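Local structure of ATP-dependent DNA helicase PIF1 (Candida albicans, 7OTJ) at residues A[84-89]-A[123-127]; A[260-264]-A[440-444]; A[403-408]-A[418-423]; A[168-172]-A[502-508]; A[293-299]-A[443-448]. The protein probably couples ATP hydrolysis to 5'-to-3' unwinding of DNA, including G-quadruplexes, in the maintenance of nuclear and mitochondrial genomes. One frame throughout, in Å; residues are numbered along the deposited sequence.

Contact 1: A[84-89]-A[123-127]; sequences LIKKIK and IAKNL
Ile85, Ile88 and Leu84 face Ile123 and Leu127 where two helices of the P-loop NTPase (PIF1-like helicase) domain cross. The segments pass at -58°, their axes 10.7 Å apart, and what joins them is almost wholly apolar. Ile85 and Ile123 lie alongside and point opposite ways, with the two CG1 atoms 3.5 Å apart. With CG1 of Ile85 beside the backbone N (chi1 -68°), its CG2 branch is turned toward Leu127, 3.6 Å from CD2. Deeper in, Leu127 offers its second methyl, CD1, to Ile88 CG2 at 3.6 Å, the two side chains nearly perpendicular. Ile88 CD1 reaches Ile123 CG2, while Leu84 CB and CD1 meet Ile123 CD1. Phe74 closes over Leu84, Ile88 and Ile123, and Trp98 of helix 92-100 covers Ile88 and Leu127.

The polar residues, Lys89 and Asn126, lie on the exposed side. Lys89 stretches out with its aliphatic part along Leu127, CE coming 3.6 Å from CD2. Asn126 lays its amide group beside Ile85 instead of bonding across the contact; Ile85 CD1 sits 3.6 Å from Asn126 CG and Ile85 CG2 lies 3.5 Å from Asn126 ND2.

Contact 2: A[260-264]-A[440-444]; sequences VYNSV and IQFPL
Tyr261 and Phe442 make the dense end of this contact, an edge-to-face pair whose planes meet at 56°. The edge of Phe442 points at the face of Tyr261, with CE2 above the rim of the ring near CD1; the centroids are 4.5 Å apart. Pro404 packs on both rings and Tyr403 meets Phe442, while the Tyr261 hydroxyl hydrogen-bonds to Lys402 O. Next along, Gln441 bends at its second torsion (chi2 67°), which brings its amide up to the backbone of the other strand at Tyr261. NE2 donates to Tyr261 O over 3.2 Å, approaching from above the carbonyl plane, and has a second acceptor in Pro284 O. OE1 turns back to accept from Phe442 N at 3.1 Å.

All this belongs to the antiparallel sheet that carries the SH3-like 2B domain, where the strand 259-267 runs beside 435-446. Toward the solvent side the packing thins. Val264 and Ile440 form a hydrogen-bonded antiparallel pair, N to O at 3.1 and 3.0 Å, but their side chains only graze each other, CB to CB 4.3 Å. Ser263 OG hydrogen-bonds to Asp265 OD1. A water bridges the strands at the exposed Asn262, whose CB points away from the other strand, donating to Asn262 O and, over 2.9 Å, to Gln441 OE1.

Contact 3: A[403-408]-A[418-423]; sequences YPLVKF and TVVVEP
Phe408 and Val406 meet Val419 and Val421 on one face of a beta hairpin, strands 404-409 and 416-420, in the sheet that carries the SH3-like 2B domain. The Val406 rotamer (chi1 -176°) splits its methyls between two tasks: CG1 lies over a face of the Phe408 ring, whereas CG2 reaches Val421 CG2 at 3.7 Å. The Phe408 ring in turn presents its edge to the valines, CD2 lying 3.5 Å from Val419 CG2. On this face Val406 also packs on Val295, and Phe408 on Cys297 and Leu444.

On the other face, Leu405 leans across to Thr418, CD1 to CG2 3.6 Å. Thr418 sets CG2 anti to its own N, which leaves OG1 against Lys407 CB. The lysine then folds back at its last two torsions and places its ammonium over Phe416 as a cation-pi contact.

Between the faces, Val406 N to Val419 O (3.1 Å) and Val419 N to Val406 O (2.8 Å) tie the strands, and Val421 N adds a nearly straight bond to Pro404 O. Tyr403 packs against 420-423, with Val420 CG2 at its ring edge and Glu422 CG near CE2; Pro423 CD sits over its face, 3.9 Å from the ring centroid, in a CH-pi contact.

Contact 4: A[168-172]-A[502-508]; sequences FFAFE and HRKVIEF
Phe171 and Glu172 of the short 3-10 segment 170-172, with Phe169 just before it, receive the start of helix 503-511, which His502 N-caps; the contact probably joins the first, P-loop RecA-like domain to the second. Aromatic contacts dominate. Phe171 and Phe508 form an offset stack, centroids 4.4 Å apart and planes at 26°. Phe171 holds CG between its backbone N and carbonyl carbon (chi1 55°), turning the ring so that Phe508 covers one face and Phe169 CB the other. Phe145 meets both stacked rings edge-to-face. Phe169 aims its own edge at the imidazole face of His502 in a T-shaped pair, CE1 to CG 3.5 Å, and accepts Val505 CG2 over one face as a CH-pi contact.

The charged contacts are long: Glu172 OE1 and Lys504 NZ are 3.8 Å apart, and Glu507 extends the network from the lysine. Glu172 OE2 also accepts from Phe169 N within its own segment. The cap is in the imidazole plane and nearly straight: His502 ND1 accepts from Lys504 N at 3.0 Å.

Contact 5: A[293-299]-A[443-448]; sequences AQVMCIK and PLILAW
Met296, Ile298, Ile445 and Ala447 form the apolar centre on one face where strand 294-297 runs antiparallel to strand 435-446, in a sheet consistent with the SH3-like 2B domain. Met296 CB lies 3.7 Å from Ala447 CB and a little farther from Ile445 CG1. Ile298 takes a first torsion of 64°, which lays CG1 against Pro443, 3.8 Å from its CB, and sends CG2 to Ile445 CG1. The reverse face is thinner within this pair: Val295 CG2 just reaches Leu444 CD2, and Val406 and Phe408 of the neighbouring hairpin also pack there.

Trp448 lies along the start of the other strand. Gln294 CB stands almost directly over its five-membered ring (CH-pi, 3.5 Å to the centroid), and Ala293 CB touches CH2 and Leu446 CD2. The indole also packs on Leu251 and Lys250 of helix 240-253, joining this sheet to what is probably the second RecA-like domain.

The polar seam is backbone. Met296 N bonds Ile445 O nearly along the C=O axis at 2.9 Å; the return bond is weak. Two other bonds come from above the carbonyl plane: Ile298 N reaches Pro443 O, and Ala447 N meets Gln294 O at 2.9 Å, 58° out of it.

How the contacts relate
Contacts 2, 3 and 5 are parts of one sheet, consistent with the 2B domain, with centres 11 to 13 Å apart. Contacts 2 and 5 share Pro443 and Leu444 on strand 435-446, and the hairpin of contact 3 packs against both: Phe442 CE1 lies 3.4 Å from Tyr403 CD1, and Val406 CG1 3.7 Å from Val295 CG2. Contacts 1 and 4 belong to the motor part of this helicase-core fragment, with centres 28 Å apart. Contact 4 lies nearer the nucleotide, Val505's side chain being about 13 Å from the bound tetrafluoroaluminate. Contact 1 comes closest to the bound nucleic acid, about 6 Å at the nearest atoms, against about 9 Å for contact 5.

Contact 1: A[84-89]-A[123-127]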
# COMPACT_ATOMS: atom_id res chain seq x y z
N LEU A 84 23.05 -7.77 6.40
CA LEU A 84 21.61 -7.91 6.60
C LEU A 84 21.28 -9.12 7.47
O LEU A 84 20.34 -9.08 8.27
CB LEU A 84 20.90 -8.01 5.26
CG LEU A 84 21.02 -6.80 4.33
CD1 LEU A 84 20.23 -7.06 3.06
CD2 LEU A 84 20.54 -5.53 5.03
N ILE A 85 22.03 -10.21 7.30
CA ILE A 85 21.77 -11.42 8.07
C ILE A 85 22.06 -11.19 9.55
O ILE A 85 21.30 -11.64 10.42
CB ILE A 85 22.58 -12.60 7.51
CG1 ILE A 85 22.07 -12.97 6.13
CG2 ILE A 85 22.50 -13.79 8.45
CD1 ILE A 85 22.92 -13.99 5.43
N LYS A 86 23.15 -10.50 9.86
CA LYS A 86 23.46 -10.23 11.26
C LYS A 86 22.41 -9.33 11.89
O LYS A 86 22.00 -9.56 13.03
CB LYS A 86 24.86 -9.60 11.39
CG LYS A 86 26.00 -10.44 10.82
CD LYS A 86 27.35 -10.08 11.44
CE LYS A 86 27.66 -8.59 11.31
NZ LYS A 86 27.64 -8.15 9.89
N LYS A 87 21.94 -8.32 11.16
CA LYS A 87 20.90 -7.43 11.68
C LYS A 87 19.63 -8.21 11.99
O LYS A 87 19.03 -8.03 13.06
CB LYS A 87 20.61 -6.30 10.69
CG LYS A 87 19.55 -5.33 11.17
CD LYS A 87 19.30 -4.23 10.15
CE LYS A 87 18.30 -3.22 10.67
NZ LYS A 87 18.10 -2.09 9.72
N ILE A 88 19.20 -9.07 11.07
CA ILE A 88 17.99 -9.85 11.29
C ILE A 88 18.17 -10.81 12.45
O ILE A 88 17.23 -11.08 13.20
CB ILE A 88 17.60 -10.57 9.99
CG1 ILE A 88 17.23 -9.53 8.92
CG2 ILE A 88 16.45 -11.54 10.23
CD1 ILE A 88 16.96 -10.10 7.56
N LYS A 89 19.39 -11.33 12.64
CA LYS A 89 19.62 -12.25 13.75
C LYS A 89 19.57 -11.53 15.10
O LYS A 89 19.28 -12.17 16.12
CB LYS A 89 20.96 -12.97 13.58
CG LYS A 89 20.92 -14.08 12.55
CD LYS A 89 22.24 -14.83 12.47
CE LYS A 89 22.18 -15.95 11.44
NZ LYS A 89 23.46 -16.72 11.36
N ILE A 123 18.85 -14.74 2.23
CA ILE A 123 18.63 -14.64 3.67
C ILE A 123 17.75 -15.79 4.14
O ILE A 123 18.00 -16.39 5.19
CB ILE A 123 18.03 -13.27 4.04
CG1 ILE A 123 19.15 -12.25 4.26
CG2 ILE A 123 17.16 -13.36 5.28
CD1 ILE A 123 19.05 -11.02 3.40
N ALA A 124 16.72 -16.11 3.36
CA ALA A 124 15.87 -17.26 3.67
C ALA A 124 16.70 -18.53 3.82
O ALA A 124 16.57 -19.25 4.82
CB ALA A 124 14.82 -17.43 2.58
N LYS A 125 17.54 -18.82 2.83
CA LYS A 125 18.37 -20.02 2.90
C LYS A 125 19.27 -20.01 4.12
O LYS A 125 19.36 -21.00 4.85
CB LYS A 125 19.19 -20.17 1.61
CG LYS A 125 18.33 -20.33 0.36
CD LYS A 125 19.17 -20.34 -0.91
CE LYS A 125 18.29 -20.46 -2.14
NZ LYS A 125 19.10 -20.53 -3.39
N ASN A 126 19.95 -18.89 4.37
CA ASN A 126 20.93 -18.84 5.45
C ASN A 126 20.28 -19.02 6.81
O ASN A 126 20.68 -19.90 7.58
CB ASN A 126 21.69 -17.51 5.40
CG ASN A 126 22.88 -17.50 6.34
OD1 ASN A 126 24.00 -17.80 5.93
ND2 ASN A 126 22.64 -17.16 7.60
N LEU A 127 19.28 -18.20 7.13
CA LEU A 127 18.67 -18.24 8.45
C LEU A 127 18.00 -19.57 8.74
O LEU A 127 17.90 -19.97 9.91
CB LEU A 127 17.66 -17.10 8.59
CG LEU A 127 18.17 -15.68 8.39
CD1 LEU A 127 17.05 -14.71 8.66
CD2 LEU A 127 19.34 -15.40 9.31

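Contact 2: A[260-264]-A[440-444]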
# COMPACT_ATOMS: atom_id res chain seq x y z
N VAL A 260 -3.87 23.23 14.87
CA VAL A 260 -2.51 22.81 14.51
C VAL A 260 -1.98 21.94 15.63
O VAL A 260 -1.86 22.39 16.78
CB VAL A 260 -1.59 24.01 14.27
CG1 VAL A 260 -0.18 23.53 13.96
CG2 VAL A 260 -2.12 24.89 13.14
N TYR A 261 -1.65 20.70 15.30
CA TYR A 261 -1.10 19.74 16.25
C TYR A 261 0.36 19.50 15.89
O TYR A 261 0.65 18.83 14.90
CB TYR A 261 -1.88 18.43 16.23
CG TYR A 261 -3.25 18.47 16.85
CD1 TYR A 261 -3.40 18.63 18.22
CD2 TYR A 261 -4.39 18.33 16.08
CE1 TYR A 261 -4.65 18.66 18.80
CE2 TYR A 261 -5.65 18.35 16.65
CZ TYR A 261 -5.77 18.52 18.02
OH TYR A 261 -7.01 18.55 18.60
N ASN A 262 1.27 20.03 16.69
CA ASN A 262 2.68 19.78 16.51
C ASN A 262 3.08 18.48 17.20
O ASN A 262 2.59 18.18 18.29
CB ASN A 262 3.51 20.94 17.05
CG ASN A 262 3.30 22.22 16.26
OD1 ASN A 262 3.24 22.20 15.03
ND2 ASN A 262 3.19 23.34 16.97
N SER A 263 3.95 17.72 16.55
CA SER A 263 4.42 16.47 17.11
C SER A 263 5.52 16.73 18.13
O SER A 263 6.31 17.67 18.00
CB SER A 263 4.96 15.55 16.01
OG SER A 263 6.14 16.09 15.44
N VAL A 264 5.59 15.86 19.13
CA VAL A 264 6.66 15.87 20.11
C VAL A 264 7.72 14.89 19.63
O VAL A 264 7.48 13.68 19.61
CB VAL A 264 6.16 15.51 21.51
CG1 VAL A 264 7.31 15.56 22.51
CG2 VAL A 264 5.03 16.45 21.93
N ILE A 440 5.58 11.52 18.85
CA ILE A 440 4.24 11.38 19.39
C ILE A 440 3.34 12.31 18.60
O ILE A 440 3.60 13.52 18.52
CB ILE A 440 4.20 11.69 20.90
CG1 ILE A 440 5.11 10.72 21.65
CG2 ILE A 440 2.77 11.61 21.42
CD1 ILE A 440 5.18 10.96 23.15
N GLN A 441 2.30 11.74 18.00
CA GLN A 441 1.37 12.48 17.16
C GLN A 441 0.08 11.69 17.09
O GLN A 441 0.06 10.48 17.30
CB GLN A 441 1.96 12.71 15.76
CG GLN A 441 1.06 13.48 14.79
CD GLN A 441 0.87 14.92 15.20
OE1 GLN A 441 0.05 15.23 16.08
NE2 GLN A 441 1.62 15.82 14.57
N PHE A 442 -1.01 12.39 16.80
CA PHE A 442 -2.25 11.70 16.49
C PHE A 442 -2.09 10.90 15.21
O PHE A 442 -1.47 11.38 14.25
CB PHE A 442 -3.40 12.70 16.36
CG PHE A 442 -3.67 13.48 17.61
CD1 PHE A 442 -4.55 13.00 18.57
CD2 PHE A 442 -3.02 14.68 17.84
CE1 PHE A 442 -4.78 13.70 19.72
CE2 PHE A 442 -3.26 15.39 19.00
CZ PHE A 442 -4.14 14.90 19.94
N PRO A 443 -2.62 9.68 15.15
CA PRO A 443 -2.43 8.83 13.96
C PRO A 443 -3.36 9.21 12.81
O PRO A 443 -4.18 8.42 12.36
CB PRO A 443 -2.72 7.43 14.51
CG PRO A 443 -3.74 7.68 15.57
CD PRO A 443 -3.34 8.98 16.22
N LEU A 444 -3.20 10.44 12.31
CA LEU A 444 -4.08 10.95 11.26
C LEU A 444 -3.27 11.75 10.25
O LEU A 444 -2.29 12.41 10.60
CB LEU A 444 -5.19 11.83 11.84
CG LEU A 444 -6.16 11.22 12.85
CD1 LEU A 444 -7.05 12.29 13.46
CD2 LEU A 444 -7.00 10.13 12.20
O HOH W 1 0.97 16.22 18.63

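Contact 3: A[403-408]-A[418-423]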
# COMPACT_ATOMS: atom_id res chain seq x y z
N TYR A 403 -8.51 16.51 21.84
CA TYR A 403 -8.36 15.44 20.86
C TYR A 403 -9.37 15.59 19.72
O TYR A 403 -10.48 16.08 19.93
CB TYR A 403 -8.55 14.07 21.53
CG TYR A 403 -7.46 13.69 22.50
CD1 TYR A 403 -6.33 14.49 22.66
CD2 TYR A 403 -7.55 12.53 23.25
CE1 TYR A 403 -5.33 14.14 23.55
CE2 TYR A 403 -6.56 12.17 24.13
CZ TYR A 403 -5.45 12.98 24.28
OH TYR A 403 -4.47 12.61 25.17
N PRO A 404 -8.99 15.19 18.51
CA PRO A 404 -9.95 15.17 17.40
C PRO A 404 -11.04 14.13 17.60
O PRO A 404 -10.79 13.02 18.07
CB PRO A 404 -9.09 14.83 16.18
CG PRO A 404 -7.70 15.18 16.58
CD PRO A 404 -7.62 14.89 18.05
N LEU A 405 -12.26 14.50 17.22
CA LEU A 405 -13.40 13.58 17.18
C LEU A 405 -13.63 13.20 15.72
O LEU A 405 -13.98 14.06 14.90
CB LEU A 405 -14.64 14.23 17.78
CG LEU A 405 -15.88 13.33 17.86
CD1 LEU A 405 -15.57 12.11 18.71
CD2 LEU A 405 -17.05 14.11 18.43
N VAL A 406 -13.43 11.93 15.40
CA VAL A 406 -13.39 11.47 14.01
C VAL A 406 -14.37 10.32 13.83
O VAL A 406 -14.40 9.38 14.63
CB VAL A 406 -11.97 11.04 13.60
CG1 VAL A 406 -11.95 10.67 12.13
CG2 VAL A 406 -10.98 12.17 13.87
N LYS A 407 -15.17 10.40 12.76
CA LYS A 407 -16.12 9.36 12.38
C LYS A 407 -15.53 8.57 11.22
O LYS A 407 -15.30 9.13 10.15
CB LYS A 407 -17.46 9.98 11.99
CG LYS A 407 -18.47 8.99 11.43
CD LYS A 407 -19.55 9.69 10.62
CE LYS A 407 -18.99 10.35 9.37
NZ LYS A 407 -18.30 9.39 8.46
N PHE A 408 -15.32 7.27 11.43
CA PHE A 408 -14.57 6.43 10.50
C PHE A 408 -15.51 5.48 9.77
O PHE A 408 -16.24 4.71 10.41
CB PHE A 408 -13.50 5.63 11.25
CG PHE A 408 -12.29 6.43 11.64
CD1 PHE A 408 -11.36 6.82 10.69
CD2 PHE A 408 -12.05 6.75 12.97
CE1 PHE A 408 -10.23 7.54 11.05
CE2 PHE A 408 -10.92 7.47 13.34
CZ PHE A 408 -10.02 7.87 12.37
N THR A 418 -17.80 6.60 15.09
CA THR A 418 -17.13 7.79 15.59
C THR A 418 -16.36 7.45 16.86
O THR A 418 -16.88 6.76 17.74
CB THR A 418 -18.14 8.90 15.87
OG1 THR A 418 -18.95 9.12 14.71
CG2 THR A 418 -17.43 10.20 16.23
N VAL A 419 -15.12 7.93 16.94
CA VAL A 419 -14.22 7.62 18.05
C VAL A 419 -13.37 8.84 18.35
O VAL A 419 -13.22 9.74 17.52
CB VAL A 419 -13.32 6.40 17.76
CG1 VAL A 419 -14.12 5.11 17.77
CG2 VAL A 419 -12.60 6.57 16.43
N VAL A 420 -12.84 8.87 19.57
CA VAL A 420 -11.95 9.95 20.00
C VAL A 420 -10.51 9.49 19.76
O VAL A 420 -10.05 8.52 20.36
CB VAL A 420 -12.19 10.30 21.47
CG1 VAL A 420 -12.39 9.04 22.31
CG2 VAL A 420 -11.03 11.14 22.01
N VAL A 421 -9.80 10.21 18.89
CA VAL A 421 -8.48 9.79 18.42
C VAL A 421 -7.42 10.33 19.38
O VAL A 421 -7.20 11.54 19.44
CB VAL A 421 -8.23 10.26 16.99
CG1 VAL A 421 -6.85 9.82 16.52
CG2 VAL A 421 -9.30 9.75 16.05
N GLU A 422 -6.76 9.43 20.10
CA GLU A 422 -5.69 9.78 21.03
C GLU A 422 -4.34 9.79 20.33
O GLU A 422 -4.17 9.18 19.27
CB GLU A 422 -5.68 8.79 22.20
CG GLU A 422 -6.91 8.87 23.09
CD GLU A 422 -6.79 7.99 24.32
OE1 GLU A 422 -6.57 6.77 24.16
OE2 GLU A 422 -6.91 8.52 25.44
N PRO A 423 -3.34 10.48 20.89
CA PRO A 423 -2.01 10.45 20.28
C PRO A 423 -1.34 9.10 20.46
O PRO A 423 -1.58 8.38 21.43
CB PRO A 423 -1.25 11.56 21.03
CG PRO A 423 -1.95 11.67 22.33
CD PRO A 423 -3.40 11.40 22.04

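Contact 4: A[168-172]-A[502-508]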
# COMPACT_ATOMS: atom_id res chain seq x y z
N PHE A 168 15.32 -3.16 -12.14
CA PHE A 168 15.52 -4.61 -12.14
C PHE A 168 14.21 -5.25 -11.68
O PHE A 168 13.93 -5.30 -10.48
CB PHE A 168 16.69 -4.99 -11.25
CG PHE A 168 17.18 -6.39 -11.46
CD1 PHE A 168 17.65 -6.79 -12.70
CD2 PHE A 168 17.19 -7.29 -10.41
CE1 PHE A 168 18.10 -8.09 -12.89
CE2 PHE A 168 17.65 -8.58 -10.60
CZ PHE A 168 18.10 -8.98 -11.84
N PHE A 169 13.39 -5.70 -12.63
CA PHE A 169 12.09 -6.25 -12.28
C PHE A 169 12.24 -7.57 -11.51
O PHE A 169 13.27 -8.25 -11.59
CB PHE A 169 11.24 -6.47 -13.53
CG PHE A 169 10.75 -5.19 -14.16
CD1 PHE A 169 11.46 -4.59 -15.18
CD2 PHE A 169 9.57 -4.60 -13.72
CE1 PHE A 169 11.00 -3.41 -15.76
CE2 PHE A 169 9.11 -3.42 -14.30
CZ PHE A 169 9.83 -2.83 -15.32
N ALA A 170 11.18 -7.94 -10.81
CA ALA A 170 11.23 -9.14 -9.98
C ALA A 170 11.41 -10.39 -10.82
O ALA A 170 12.14 -11.31 -10.42
CB ALA A 170 9.96 -9.25 -9.13
N PHE A 171 10.77 -10.44 -11.99
CA PHE A 171 10.84 -11.62 -12.86
C PHE A 171 12.21 -11.82 -13.50
O PHE A 171 12.41 -12.83 -14.18
CB PHE A 171 9.77 -11.55 -13.95
CG PHE A 171 9.80 -10.30 -14.79
CD1 PHE A 171 10.70 -10.16 -15.83
CD2 PHE A 171 8.89 -9.28 -14.56
CE1 PHE A 171 10.71 -9.01 -16.62
CE2 PHE A 171 8.89 -8.14 -15.35
CZ PHE A 171 9.80 -8.00 -16.37
N GLU A 172 13.14 -10.88 -13.32
CA GLU A 172 14.49 -11.04 -13.84
C GLU A 172 15.44 -11.65 -12.83
O GLU A 172 16.51 -12.14 -13.21
CB GLU A 172 15.06 -9.69 -14.28
CG GLU A 172 14.14 -8.83 -15.13
CD GLU A 172 14.76 -7.49 -15.47
OE1 GLU A 172 15.76 -7.48 -16.23
OE2 GLU A 172 14.28 -6.45 -14.97
N HIS A 502 7.20 -0.57 -19.83
CA HIS A 502 8.61 -0.92 -19.95
C HIS A 502 8.80 -2.04 -20.96
O HIS A 502 7.98 -2.96 -21.05
CB HIS A 502 9.19 -1.32 -18.59
CG HIS A 502 10.69 -1.26 -18.54
ND1 HIS A 502 11.50 -2.06 -19.31
CD2 HIS A 502 11.52 -0.47 -17.80
CE1 HIS A 502 12.77 -1.78 -19.06
NE2 HIS A 502 12.81 -0.82 -18.15
N ARG A 503 9.88 -1.94 -21.74
CA ARG A 503 10.17 -2.93 -22.77
C ARG A 503 10.23 -4.34 -22.17
O ARG A 503 9.74 -5.30 -22.78
CB ARG A 503 11.49 -2.60 -23.46
CG ARG A 503 11.80 -1.12 -23.59
CD ARG A 503 11.28 -0.54 -24.89
NE ARG A 503 11.98 0.69 -25.25
CZ ARG A 503 11.71 1.42 -26.33
NH1 ARG A 503 10.75 1.07 -27.18
NH2 ARG A 503 12.41 2.52 -26.56
N LYS A 504 10.83 -4.48 -20.99
CA LYS A 504 11.00 -5.81 -20.40
C LYS A 504 9.70 -6.39 -19.88
O LYS A 504 9.56 -7.62 -19.81
CB LYS A 504 12.04 -5.75 -19.28
CG LYS A 504 13.48 -5.71 -19.79
CD LYS A 504 14.49 -5.76 -18.67
CE LYS A 504 15.90 -5.98 -19.20
NZ LYS A 504 16.02 -7.21 -20.04
N VAL A 505 8.73 -5.54 -19.53
CA VAL A 505 7.43 -6.04 -19.09
C VAL A 505 6.67 -6.64 -20.26
O VAL A 505 6.06 -7.71 -20.14
CB VAL A 505 6.62 -4.92 -18.41
CG1 VAL A 505 5.22 -5.40 -18.08
CG2 VAL A 505 7.32 -4.41 -17.17
N ILE A 506 6.69 -5.96 -21.41
CA ILE A 506 5.95 -6.43 -22.58
C ILE A 506 6.49 -7.77 -23.06
O ILE A 506 5.73 -8.68 -23.40
CB ILE A 506 5.96 -5.36 -23.69
CG1 ILE A 506 5.50 -4.01 -23.14
CG2 ILE A 506 5.04 -5.78 -24.82
CD1 ILE A 506 5.41 -2.92 -24.19
N GLU A 507 7.82 -7.90 -23.14
CA GLU A 507 8.42 -9.17 -23.55
C GLU A 507 8.14 -10.28 -22.54
O GLU A 507 8.03 -11.45 -22.93
CB GLU A 507 9.93 -9.02 -23.78
CG GLU A 507 10.75 -8.77 -22.53
CD GLU A 507 12.23 -8.63 -22.82
OE1 GLU A 507 12.59 -8.56 -24.01
OE2 GLU A 507 13.03 -8.60 -21.86
N PHE A 508 8.05 -9.94 -21.25
CA PHE A 508 7.68 -10.92 -20.24
C PHE A 508 6.33 -11.55 -20.56
O PHE A 508 6.21 -12.78 -20.64
CB PHE A 508 7.66 -10.26 -18.86
CG PHE A 508 7.10 -11.14 -17.76
CD1 PHE A 508 7.90 -12.08 -17.13
CD2 PHE A 508 5.79 -11.00 -17.34
CE1 PHE A 508 7.39 -12.88 -16.12
CE2 PHE A 508 5.27 -11.80 -16.32
CZ PHE A 508 6.09 -12.74 -15.71

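Contact 5: A[293-299]-A[443-448]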
# COMPACT_ATOMS: atom_id res chain seq x y z
N ALA A 293 -12.55 18.06 7.82
CA ALA A 293 -11.41 17.72 6.98
C ALA A 293 -11.32 16.21 6.79
O ALA A 293 -11.46 15.44 7.74
CB ALA A 293 -10.12 18.25 7.61
N GLN A 294 -11.12 15.80 5.54
CA GLN A 294 -10.90 14.39 5.25
C GLN A 294 -9.61 13.90 5.90
O GLN A 294 -8.57 14.56 5.84
CB GLN A 294 -10.83 14.18 3.73
CG GLN A 294 -11.18 12.79 3.27
CD GLN A 294 -12.66 12.49 3.37
OE1 GLN A 294 -13.47 13.38 3.67
NE2 GLN A 294 -13.03 11.25 3.13
N VAL A 295 -9.66 12.71 6.51
CA VAL A 295 -8.52 12.15 7.22
C VAL A 295 -8.46 10.65 7.00
O VAL A 295 -9.44 10.01 6.63
CB VAL A 295 -8.55 12.42 8.75
CG1 VAL A 295 -8.32 13.89 9.06
CG2 VAL A 295 -9.84 11.92 9.34
N MET A 296 -7.28 10.09 7.26
CA MET A 296 -7.04 8.66 7.16
C MET A 296 -6.30 8.19 8.41
O MET A 296 -5.27 8.76 8.77
CB MET A 296 -6.23 8.31 5.91
CG MET A 296 -5.56 6.96 5.98
SD MET A 296 -4.72 6.50 4.45
CE MET A 296 -3.26 5.69 5.09
N CYS A 297 -6.83 7.15 9.04
CA CYS A 297 -6.15 6.54 10.18
C CYS A 297 -4.89 5.83 9.71
O CYS A 297 -4.89 5.16 8.67
CB CYS A 297 -7.09 5.57 10.88
SG CYS A 297 -6.37 4.75 12.30
N ILE A 298 -3.81 5.95 10.47
CA ILE A 298 -2.55 5.35 10.06
C ILE A 298 -2.03 4.35 11.09
O ILE A 298 -0.85 4.02 11.09
CB ILE A 298 -1.49 6.42 9.75
CG1 ILE A 298 -1.16 7.22 11.02
CG2 ILE A 298 -1.97 7.34 8.64
CD1 ILE A 298 -0.07 8.25 10.83
N LYS A 299 -2.91 3.84 11.96
CA LYS A 299 -2.55 2.79 12.90
C LYS A 299 -3.68 1.78 12.99
O LYS A 299 -4.86 2.15 12.88
CB LYS A 299 -2.25 3.35 14.30
CG LYS A 299 -1.85 2.30 15.33
CD LYS A 299 -1.30 2.92 16.60
CE LYS A 299 0.07 3.55 16.36
NZ LYS A 299 1.16 2.58 16.06
N PRO A 443 -2.62 9.68 15.15
CA PRO A 443 -2.43 8.83 13.96
C PRO A 443 -3.36 9.21 12.81
O PRO A 443 -4.18 8.42 12.36
CB PRO A 443 -2.72 7.43 14.51
CG PRO A 443 -3.74 7.68 15.57
CD PRO A 443 -3.34 8.98 16.22
N LEU A 444 -3.20 10.44 12.31
CA LEU A 444 -4.08 10.95 11.26
C LEU A 444 -3.27 11.75 10.25
O LEU A 444 -2.29 12.41 10.60
CB LEU A 444 -5.19 11.83 11.84
CG LEU A 444 -6.16 11.22 12.85
CD1 LEU A 444 -7.05 12.29 13.46
CD2 LEU A 444 -7.00 10.13 12.20
N ILE A 445 -3.68 11.65 8.99
CA ILE A 445 -3.20 12.50 7.91
C ILE A 445 -4.41 12.97 7.12
O ILE A 445 -5.41 12.25 7.00
CB ILE A 445 -2.20 11.77 6.98
CG1 ILE A 445 -2.83 10.50 6.41
CG2 ILE A 445 -0.90 11.46 7.72
CD1 ILE A 445 -1.98 9.84 5.38
N LEU A 446 -4.34 14.20 6.61
CA LEU A 446 -5.41 14.71 5.75
C LEU A 446 -5.49 13.82 4.52
O LEU A 446 -4.55 13.79 3.72
CB LEU A 446 -5.17 16.16 5.35
CG LEU A 446 -5.25 17.27 6.40
CD1 LEU A 446 -4.79 18.59 5.82
CD2 LEU A 446 -6.66 17.38 6.94
N ALA A 447 -6.59 13.07 4.37
CA ALA A 447 -6.56 12.02 3.36
C ALA A 447 -6.85 12.57 1.96
O ALA A 447 -5.97 12.57 1.11
CB ALA A 447 -7.57 10.93 3.73
N TRP A 448 -8.04 13.13 1.74
CA TRP A 448 -8.38 13.89 0.54
C TRP A 448 -7.68 13.42 -0.74
O TRP A 448 -8.31 12.88 -1.65
CB TRP A 448 -8.11 15.37 0.77
CG TRP A 448 -9.32 16.16 1.18
CD1 TRP A 448 -10.58 16.02 0.70
CD2 TRP A 448 -9.38 17.19 2.17
NE1 TRP A 448 -11.43 16.91 1.32
CE2 TRP A 448 -10.71 17.64 2.23
CE3 TRP A 448 -8.43 17.78 3.01
CZ2 TRP A 448 -11.12 18.65 3.09
CZ3 TRP A 448 -8.84 18.79 3.87
CH2 TRP A 448 -10.17 19.21 3.90